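Local coordinates for histidine triad protein (Plasmodium falciparum 3D7, PDB 5CS2) that probably hydrolyses diadenosine triphosphate to AMP and ADP, as expected of a Fhit-like histidine triad enzyme, and is bound here by the natural product cyclomarin A, at residues A[34-46]-A[73-85]. Sequence-based numbering, arbitrary orientation.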
loop_
_atom_site.group_PDB
_atom_site.type_symbol
_atom_site.label_atom_id
_atom_site.label_comp_id
_atom_site.label_asym_id
_atom_site.label_seq_id
_atom_site.Cartn_x
_atom_site.Cartn_y
_atom_site.Cartn_z
ATOM N N GLU A 34 9.285 -16.377 13.887
ATOM C CA GLU A 34 9.600 -15.375 12.856
ATOM C C GLU A 34 8.584 -14.235 12.784
ATOM O O GLU A 34 8.794 -13.284 12.030
ATOM C CB GLU A 34 9.679 -16.075 11.481
ATOM C CG GLU A 34 10.660 -17.239 11.452
ATOM C CD GLU A 34 10.585 -18.115 10.212
ATOM O OE1 GLU A 34 9.621 -17.976 9.422
ATOM O OE2 GLU A 34 11.489 -18.963 10.038
ATOM N N VAL A 35 7.523 -14.331 13.549
ATOM C CA VAL A 35 6.399 -13.395 13.570
ATOM C C VAL A 35 6.656 -12.347 14.656
ATOM O O VAL A 35 6.897 -12.707 15.796
ATOM C CB VAL A 35 5.053 -14.123 13.793
ATOM C CG1 VAL A 35 3.892 -13.139 13.918
ATOM C CG2 VAL A 35 4.792 -15.145 12.676
ATOM N N PHE A 36 6.577 -11.086 14.306
ATOM C CA PHE A 36 6.807 -10.021 15.307
ATOM C C PHE A 36 5.514 -9.319 15.746
ATOM O O PHE A 36 5.533 -8.577 16.730
ATOM C CB PHE A 36 7.862 -9.039 14.809
ATOM C CG PHE A 36 7.617 -8.534 13.404
ATOM C CD1 PHE A 36 6.641 -7.568 13.152
ATOM C CD2 PHE A 36 8.374 -9.009 12.338
ATOM C CE1 PHE A 36 6.398 -7.117 11.841
ATOM C CE2 PHE A 36 8.168 -8.518 11.039
ATOM C CZ PHE A 36 7.170 -7.593 10.796
ATOM N N ILE A 37 4.385 -9.485 15.001
ATOM C CA ILE A 37 3.139 -8.856 15.399
ATOM C C ILE A 37 1.969 -9.614 14.781
ATOM O O ILE A 37 2.070 -10.046 13.637
ATOM C CB ILE A 37 3.085 -7.331 14.997
ATOM C CG1 ILE A 37 1.873 -6.611 15.634
ATOM C CG2 ILE A 37 3.108 -7.139 13.454
ATOM C CD1 ILE A 37 2.013 -5.015 15.687
ATOM N N THR A 38 0.873 -9.698 15.518
ATOM C CA THR A 38 -0.397 -10.260 15.103
ATOM C C THR A 38 -1.467 -9.245 15.454
ATOM O O THR A 38 -1.450 -8.680 16.552
ATOM C CB THR A 38 -0.647 -11.639 15.779
ATOM O OG1 THR A 38 0.494 -12.460 15.539
ATOM C CG2 THR A 38 -1.892 -12.335 15.245
ATOM N N THR A 39 -2.398 -8.998 14.503
ATOM C CA THR A 39 -3.503 -8.050 14.644
ATOM C C THR A 39 -4.810 -8.815 14.455
ATOM O O THR A 39 -4.784 -10.041 14.302
ATOM C CB THR A 39 -3.335 -6.853 13.663
ATOM O OG1 THR A 39 -3.605 -7.343 12.348
ATOM C CG2 THR A 39 -1.935 -6.236 13.714
ATOM N N LYS A 40 -5.938 -8.103 14.448
ATOM C CA LYS A 40 -7.254 -8.705 14.277
ATOM C C LYS A 40 -7.344 -9.492 12.960
ATOM O O LYS A 40 -7.948 -10.560 12.947
ATOM C CB LYS A 40 -8.345 -7.621 14.337
ATOM C CG LYS A 40 -9.772 -8.172 14.327
ATOM C CD LYS A 40 -10.805 -7.080 14.567
ATOM C CE LYS A 40 -12.210 -7.633 14.602
ATOM N NZ LYS A 40 -13.200 -6.596 15.004
ATOM N N TYR A 41 -6.728 -8.979 11.870
ATOM C CA TYR A 41 -6.792 -9.605 10.536
ATOM C C TYR A 41 -5.455 -9.888 9.868
ATOM O O TYR A 41 -5.438 -10.513 8.806
ATOM C CB TYR A 41 -7.628 -8.719 9.601
ATOM C CG TYR A 41 -9.047 -8.483 10.053
ATOM C CD1 TYR A 41 -10.033 -9.447 9.859
ATOM C CD2 TYR A 41 -9.418 -7.283 10.648
ATOM C CE1 TYR A 41 -11.347 -9.231 10.274
ATOM C CE2 TYR A 41 -10.737 -7.039 11.024
ATOM C CZ TYR A 41 -11.689 -8.032 10.876
ATOM O OH TYR A 41 -12.980 -7.790 11.282
ATOM N N SER A 42 -4.337 -9.445 10.434
ATOM C CA SER A 42 -3.055 -9.575 9.733
ATOM C C SER A 42 -1.939 -10.011 10.660
ATOM O O SER A 42 -2.147 -10.119 11.868
ATOM C CB SER A 42 -2.659 -8.203 9.175
ATOM O OG SER A 42 -3.705 -7.580 8.466
ATOM N N TYR A 43 -0.767 -10.227 10.099
ATOM C CA TYR A 43 0.439 -10.492 10.855
ATOM C C TYR A 43 1.664 -10.046 10.085
ATOM O O TYR A 43 1.615 -9.878 8.874
ATOM C CB TYR A 43 0.527 -11.931 11.379
ATOM C CG TYR A 43 0.795 -12.991 10.343
ATOM C CD1 TYR A 43 -0.248 -13.568 9.627
ATOM C CD2 TYR A 43 2.084 -13.457 10.114
ATOM C CE1 TYR A 43 -0.008 -14.599 8.713
ATOM C CE2 TYR A 43 2.336 -14.471 9.190
ATOM C CZ TYR A 43 1.282 -15.057 8.517
ATOM O OH TYR A 43 1.539 -16.059 7.595
ATOM N N GLY A 44 2.728 -9.781 10.807
ATOM C CA GLY A 44 3.990 -9.336 10.250
ATOM C C GLY A 44 5.056 -10.338 10.591
ATOM O O GLY A 44 5.123 -10.815 11.728
ATOM N N PHE A 45 5.868 -10.682 9.613
ATOM C CA PHE A 45 6.943 -11.634 9.813
ATOM C C PHE A 45 8.199 -11.274 9.041
ATOM O O PHE A 45 8.141 -10.554 8.027
ATOM C CB PHE A 45 6.460 -13.066 9.530
ATOM C CG PHE A 45 6.034 -13.323 8.098
ATOM C CD1 PHE A 45 4.798 -12.882 7.632
ATOM C CD2 PHE A 45 6.861 -14.005 7.227
ATOM C CE1 PHE A 45 4.403 -13.115 6.304
ATOM C CE2 PHE A 45 6.443 -14.279 5.913
ATOM C CZ PHE A 45 5.219 -13.838 5.472
ATOM N N VAL A 46 9.362 -11.680 9.575
ATOM C CA VAL A 46 10.650 -11.405 8.931
ATOM C C VAL A 46 10.793 -12.261 7.676
ATOM O O VAL A 46 10.312 -13.390 7.637
ATOM C CB VAL A 46 11.884 -11.523 9.865
ATOM C CG1 VAL A 46 11.916 -10.387 10.885
ATOM C CG2 VAL A 46 11.935 -12.885 10.557
ATOM N N GLU A 73 -12.568 -4.188 6.223
ATOM C CA GLU A 73 -11.931 -4.310 7.540
ATOM C C GLU A 73 -10.491 -4.818 7.385
ATOM O O GLU A 73 -9.606 -4.303 8.065
ATOM C CB GLU A 73 -12.746 -5.242 8.471
ATOM C CG GLU A 73 -14.137 -4.736 8.810
ATOM C CD GLU A 73 -15.201 -4.925 7.742
ATOM O OE1 GLU A 73 -14.952 -5.667 6.763
ATOM O OE2 GLU A 73 -16.284 -4.311 7.878
ATOM N N GLU A 74 -10.250 -5.792 6.474
ATOM C CA GLU A 74 -8.913 -6.332 6.209
ATOM C C GLU A 74 -7.999 -5.312 5.525
ATOM O O GLU A 74 -6.807 -5.278 5.825
ATOM C CB GLU A 74 -8.968 -7.614 5.355
ATOM C CG GLU A 74 -9.682 -8.782 6.017
ATOM C CD GLU A 74 -9.797 -10.013 5.135
ATOM O OE1 GLU A 74 -10.294 -9.886 3.989
ATOM O OE2 GLU A 74 -9.337 -11.098 5.568
ATOM N N ILE A 75 -8.544 -4.524 4.575
ATOM C CA ILE A 75 -7.791 -3.472 3.859
ATOM C C ILE A 75 -7.316 -2.454 4.877
ATOM O O ILE A 75 -6.144 -2.087 4.887
ATOM C CB ILE A 75 -8.623 -2.789 2.722
ATOM C CG1 ILE A 75 -8.988 -3.811 1.642
ATOM C CG2 ILE A 75 -7.825 -1.582 2.103
ATOM C CD1 ILE A 75 -10.253 -3.423 0.841
ATOM N N ILE A 76 -8.235 -2.001 5.746
ATOM C CA ILE A 76 -7.863 -1.034 6.779
ATOM C C ILE A 76 -6.809 -1.611 7.718
ATOM O O ILE A 76 -5.816 -0.942 8.032
ATOM C CB ILE A 76 -9.139 -0.591 7.521
ATOM C CG1 ILE A 76 -10.073 0.224 6.572
ATOM C CG2 ILE A 76 -8.818 0.155 8.855
ATOM C CD1 ILE A 76 -11.495 0.463 7.141
ATOM N N ASP A 77 -7.037 -2.847 8.187
ATOM C CA ASP A 77 -6.128 -3.485 9.138
ATOM C C ASP A 77 -4.710 -3.608 8.585
ATOM O O ASP A 77 -3.764 -3.137 9.218
ATOM C CB ASP A 77 -6.694 -4.849 9.582
ATOM C CG ASP A 77 -5.883 -5.518 10.690
ATOM O OD1 ASP A 77 -4.721 -5.883 10.429
ATOM O OD2 ASP A 77 -6.442 -5.722 11.807
ATOM N N ILE A 78 -4.549 -4.211 7.399
ATOM C CA ILE A 78 -3.226 -4.456 6.855
ATOM C C ILE A 78 -2.476 -3.140 6.530
ATOM O O ILE A 78 -1.244 -3.086 6.660
ATOM C CB ILE A 78 -3.212 -5.467 5.679
ATOM C CG1 ILE A 78 -1.795 -6.063 5.526
ATOM C CG2 ILE A 78 -3.675 -4.812 4.367
ATOM C CD1 ILE A 78 -1.614 -7.267 4.626
ATOM N N ASN A 79 -3.242 -2.095 6.179
ATOM C CA ASN A 79 -2.647 -0.818 5.804
ATOM C C ASN A 79 -2.283 0.033 6.998
ATOM O O ASN A 79 -1.233 0.684 6.957
ATOM C CB ASN A 79 -3.497 -0.099 4.799
ATOM C CG ASN A 79 -3.233 -0.701 3.430
ATOM O OD1 ASN A 79 -2.103 -0.712 2.920
ATOM N ND2 ASN A 79 -4.234 -1.362 2.885
ATOM N N LEU A 80 -3.083 -0.007 8.055
ATOM C CA LEU A 80 -2.701 0.663 9.311
ATOM C C LEU A 80 -1.474 -0.041 9.906
ATOM O O LEU A 80 -0.551 0.629 10.369
ATOM C CB LEU A 80 -3.855 0.701 10.307
ATOM C CG LEU A 80 -5.067 1.568 9.923
ATOM C CD1 LEU A 80 -6.129 1.471 11.000
ATOM C CD2 LEU A 80 -4.681 3.045 9.685
ATOM N N LEU A 81 -1.417 -1.399 9.819
ATOM C CA LEU A 81 -0.233 -2.144 10.275
ATOM C C LEU A 81 1.014 -1.755 9.471
ATOM O O LEU A 81 2.091 -1.594 10.024
ATOM C CB LEU A 81 -0.500 -3.677 10.172
ATOM C CG LEU A 81 0.653 -4.557 10.641
ATOM C CD1 LEU A 81 0.992 -4.275 12.133
ATOM C CD2 LEU A 81 0.302 -6.025 10.489
ATOM N N CYS A 82 0.871 -1.591 8.151
ATOM C CA CYS A 82 1.961 -1.155 7.299
ATOM C C CYS A 82 2.526 0.185 7.762
ATOM O O CYS A 82 3.749 0.313 7.897
ATOM C CB CYS A 82 1.529 -1.081 5.838
ATOM S SG CYS A 82 2.869 -0.591 4.735
ATOM N N ASN A 83 1.653 1.170 7.947
ATOM C CA ASN A 83 2.078 2.516 8.382
ATOM C C ASN A 83 2.792 2.420 9.752
ATOM O O ASN A 83 3.891 2.962 9.900
ATOM C CB ASN A 83 0.870 3.446 8.442
ATOM C CG ASN A 83 1.282 4.882 8.546
ATOM O OD1 ASN A 83 1.425 5.423 9.642
ATOM N ND2 ASN A 83 1.414 5.538 7.418
ATOM N N PHE A 84 2.196 1.669 10.698
ATOM C CA PHE A 84 2.758 1.429 12.034
ATOM C C PHE A 84 4.141 0.786 11.907
ATOM O O PHE A 84 5.077 1.205 12.595
ATOM C CB PHE A 84 1.822 0.541 12.861
ATOM C CG PHE A 84 2.381 0.158 14.221
ATOM C CD1 PHE A 84 2.410 1.085 15.266
ATOM C CD2 PHE A 84 2.952 -1.096 14.429
ATOM C CE1 PHE A 84 2.932 0.738 16.518
ATOM C CE2 PHE A 84 3.523 -1.426 15.672
ATOM C CZ PHE A 84 3.480 -0.516 16.713
ATOM N N MET A 85 4.289 -0.264 11.031
ATOM C CA MET A 85 5.573 -0.941 10.881
ATOM C C MET A 85 6.641 -0.087 10.219
ATOM O O MET A 85 7.800 -0.212 10.580
ATOM C CB MET A 85 5.419 -2.296 10.168
ATOM C CG MET A 85 4.729 -3.345 11.027
ATOM S SD MET A 85 5.453 -3.570 12.717
ATOM C CE MET A 85 7.074 -3.774 12.369
HETATM O O HOH W 1 -7.625 -11.934 7.523
HETATM O O HOH W 2 -5.897 -7.862 6.763
#
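D77 of helix 72-93 meets T39 and S42 in the turn between strands 35-38 and 42-46. Its CG lies anti to the backbone N (chi1 -174°), which carries the carboxylate toward the turn. D77 CB lies 3.8 Å from Y41 CD2. D77 CG lies at the edge of the Y41 ring, in its plane, and the carboxylate stands almost perpendicular to the ring (89°). D77 OD1 accepts two hydrogen bonds. T39 OG1 donates to D77 OD1 at 2.7 Å, on its syn lone pair. S42 OG donates to D77 OD1 at 2.8 Å, from above the carboxylate plane. D77 OD2 takes a weak bond from Y41 N at 3.3 Å. T39 OG1 also accepts from the backbone N of S42, an ST motif, so the turn is braced from within as well. The two strands form a beta hairpin at the edge of the five-stranded antiparallel sheet of the HIT domain. Helix 72-93 also packs on strand 116-122, which carries the predicted nucleophile H116. Two waters extend the polar end. Water 1 links Y41 O to E74 OE2, and water 2 links S42 OG to E74 O. E74 OE1 forms a salt bridge with K64. Further along, the contact turns apolar. L81 CD1 meets I37 CD1 at 3.8 Å, while L81 CD2 lies against S42 CB and T39 CG2. M85, bent at chi2 and chi3, brings its CE to 3.5 Å from F36 CE1, an apolar contact. M85 SD makes an oblique Met-aromatic contact, 4.9 Å from the F36 ring centroid. G44 O lies over the centre of one face of the F36 ring.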